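Side-chain contact in polysaccharide deacetylase (Ammonifex degensii, PDB 4WCJ), which probably removes N-acetyl groups from poly-beta-1,6-N-acetyl-D-glucosamine as a zinc-binding family 4 carbohydrate esterase: residues 44-47 and 48-51. Residues are numbered along the deposited sequence; the frame is centred on the assembly and turned at random.
Sequences RVLP and SSRY
Arg44 reaches the carbonyl of Arg50 because its CG lies beside the backbone N, anti to the carbonyl carbon (chi1 -59°), and the chain then runs extended to NE. NH2 donates to Arg50 O at 3.1 Å, with an N-H...O angle of 142°. The oxygen sits at the edge of the guanidinium, near its plane. NH2 stands well above the carbonyl plane of Arg50, not on a lone pair. CB of Tyr51 lies 4.0 Å from the same NH2. The backbone adds a weak hydrogen bond, Arg44 N to Tyr51 O at 3.4 Å. Water 1 lies within hydrogen-bonding distance of both Arg44 O (2.9 Å) and Tyr51 O (3.0 Å), though it has more acceptors around it than protons to give.

The loop joins the short parallel strands 44-45 and 52-53, at the surface of the beta/alpha barrel on its zinc-binding side. The side chain of Arg44 is about 5 Å from that of the zinc ligand Asp99. Phe135 makes a cation-pi contact with the guanidinium, and NE has a long, weak ion pair with Asp101. A leucine in place of Arg44 would probably leave Arg50 O without this donor and Phe135 without its cationic partner.

Further round the turn, Ser49 OG, anti to the carbonyl carbon (chi1 -55°), is put against Leu46 CD1 at 3.6 Å, and both residues touch Phe135.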
ATOM      1  N   ARG A  44      -2.690  -1.921 -10.409  1.00 32.77           N
ATOM      2  CA  ARG A  44      -2.666  -1.268 -11.709  1.00 32.98           C
ATOM      3  C   ARG A  44      -3.998  -0.643 -12.046  1.00 35.54           C
ATOM      4  O   ARG A  44      -5.052  -1.160 -11.684  1.00 39.24           O
ATOM      5  CB  ARG A  44      -2.285  -2.262 -12.805  1.00 32.87           C
ATOM      6  CG  ARG A  44      -0.931  -2.897 -12.584  1.00 32.35           C
ATOM      7  CD  ARG A  44      -0.788  -4.191 -13.353  1.00 36.75           C
ATOM      8  NE  ARG A  44       0.435  -4.885 -12.969  1.00 40.23           N
ATOM      9  CZ  ARG A  44       0.565  -6.208 -12.950  1.00 44.07           C
ATOM     10  NH1 ARG A  44       1.716  -6.762 -12.587  1.00 43.48           N
ATOM     11  NH2 ARG A  44      -0.456  -6.980 -13.305  1.00 47.76           N
ATOM     12  N   VAL A  45      -3.935   0.467 -12.762  1.00 33.66           N
ATOM     13  CA  VAL A  45      -5.128   1.078 -13.311  1.00 44.56           C
ATOM     14  C   VAL A  45      -4.985   1.024 -14.829  1.00 42.76           C
ATOM     15  O   VAL A  45      -4.374   1.898 -15.450  1.00 35.81           O
ATOM     16  CB  VAL A  45      -5.314   2.503 -12.795  1.00 46.04           C
ATOM     17  CG1 VAL A  45      -6.568   3.103 -13.379  1.00 38.29           C
ATOM     18  CG2 VAL A  45      -5.396   2.476 -11.275  1.00 35.53           C
ATOM     19  N   LEU A  46      -5.525  -0.051 -15.398  1.00 40.15           N
ATOM     20  CA  LEU A  46      -5.247  -0.463 -16.767  1.00 39.74           C
ATOM     21  C   LEU A  46      -6.468  -1.158 -17.374  1.00 39.79           C
ATOM     22  O   LEU A  46      -7.260  -1.782 -16.656  1.00 40.73           O
ATOM     23  CB  LEU A  46      -4.036  -1.404 -16.807  1.00 37.27           C
ATOM     24  CG  LEU A  46      -2.663  -0.772 -16.576  1.00 34.52           C
ATOM     25  CD1 LEU A  46      -1.585  -1.834 -16.580  1.00 33.51           C
ATOM     26  CD2 LEU A  46      -2.415   0.261 -17.663  1.00 34.26           C
ATOM     27  N   PRO A  47      -6.612  -1.077 -18.706  1.00 40.91           N
ATOM     28  CA  PRO A  47      -7.833  -1.588 -19.337  1.00 43.45           C
ATOM     29  C   PRO A  47      -7.839  -3.088 -19.687  1.00 45.85           C
ATOM     30  O   PRO A  47      -8.921  -3.631 -19.904  1.00 46.11           O
ATOM     31  CB  PRO A  47      -7.920  -0.750 -20.614  1.00 45.13           C
ATOM     32  CG  PRO A  47      -6.487  -0.528 -20.984  1.00 44.81           C
ATOM     33  CD  PRO A  47      -5.725  -0.408 -19.678  1.00 41.91           C
ATOM     34  N   SER A  48      -6.686  -3.749 -19.745  1.00 41.98           N
ATOM     35  CA  SER A  48      -6.665  -5.122 -20.259  1.00 47.43           C
ATOM     36  C   SER A  48      -5.863  -6.117 -19.431  1.00 46.57           C
ATOM     37  O   SER A  48      -5.770  -7.291 -19.799  1.00 45.41           O
ATOM     38  CB  SER A  48      -6.111  -5.135 -21.682  1.00 50.10           C
ATOM     39  OG  SER A  48      -4.694  -5.063 -21.669  1.00 49.93           O
ATOM     40  N   SER A  49      -5.272  -5.656 -18.333  1.00 42.43           N
ATOM     41  CA  SER A  49      -4.351  -6.486 -17.566  1.00 37.48           C
ATOM     42  C   SER A  49      -4.999  -7.209 -16.387  1.00 40.45           C
ATOM     43  O   SER A  49      -6.076  -6.828 -15.929  1.00 41.53           O
ATOM     44  CB  SER A  49      -3.191  -5.635 -17.050  1.00 35.16           C
ATOM     45  OG  SER A  49      -2.562  -4.956 -18.113  1.00 34.74           O
ATOM     46  N   ARG A  50      -4.328  -8.259 -15.917  1.00 43.26           N
ATOM     47  CA  ARG A  50      -4.622  -8.856 -14.614  1.00 49.32           C
ATOM     48  C   ARG A  50      -4.321  -7.876 -13.483  1.00 49.23           C
ATOM     49  O   ARG A  50      -3.500  -6.954 -13.644  1.00 46.58           O
ATOM     50  CB  ARG A  50      -3.804 -10.130 -14.397  1.00 51.45           C
ATOM     51  CG  ARG A  50      -4.316 -11.341 -15.115  1.00 53.19           C
ATOM     52  CD  ARG A  50      -3.556 -12.591 -14.699  1.00 53.45           C
ATOM     53  NE  ARG A  50      -3.735 -13.640 -15.694  1.00 55.70           N
ATOM     54  CZ  ARG A  50      -4.746 -14.504 -15.699  1.00 61.07           C
ATOM     55  NH1 ARG A  50      -5.669 -14.455 -14.749  1.00 63.28           N
ATOM     56  NH2 ARG A  50      -4.833 -15.415 -16.657  1.00 64.08           N
ATOM     57  N   TYR A  51      -4.970  -8.089 -12.337  1.00 50.72           N
ATOM     58  CA  TYR A  51      -4.746  -7.281 -11.138  1.00 51.37           C
ATOM     59  C   TYR A  51      -4.901  -5.801 -11.434  1.00 48.41           C
ATOM     60  O   TYR A  51      -4.207  -4.956 -10.849  1.00 45.30           O
ATOM     61  CB  TYR A  51      -3.355  -7.555 -10.549  1.00 52.64           C
ATOM     62  CG  TYR A  51      -3.270  -8.856  -9.794  1.00 58.63           C
ATOM     63  CD1 TYR A  51      -3.395 -10.076 -10.454  1.00 62.83           C
ATOM     64  CD2 TYR A  51      -3.069  -8.868  -8.418  1.00 60.01           C
ATOM     65  CE1 TYR A  51      -3.322 -11.276  -9.762  1.00 64.55           C
ATOM     66  CE2 TYR A  51      -2.992 -10.061  -7.715  1.00 61.60           C
ATOM     67  CZ  TYR A  51      -3.119 -11.261  -8.389  1.00 63.70           C
ATOM     68  OH  TYR A  51      -3.043 -12.444  -7.686  1.00 63.19           O
TER
HETATM   69  O   HOH W   1      -5.496  -2.679  -9.292  1.00 35.46           O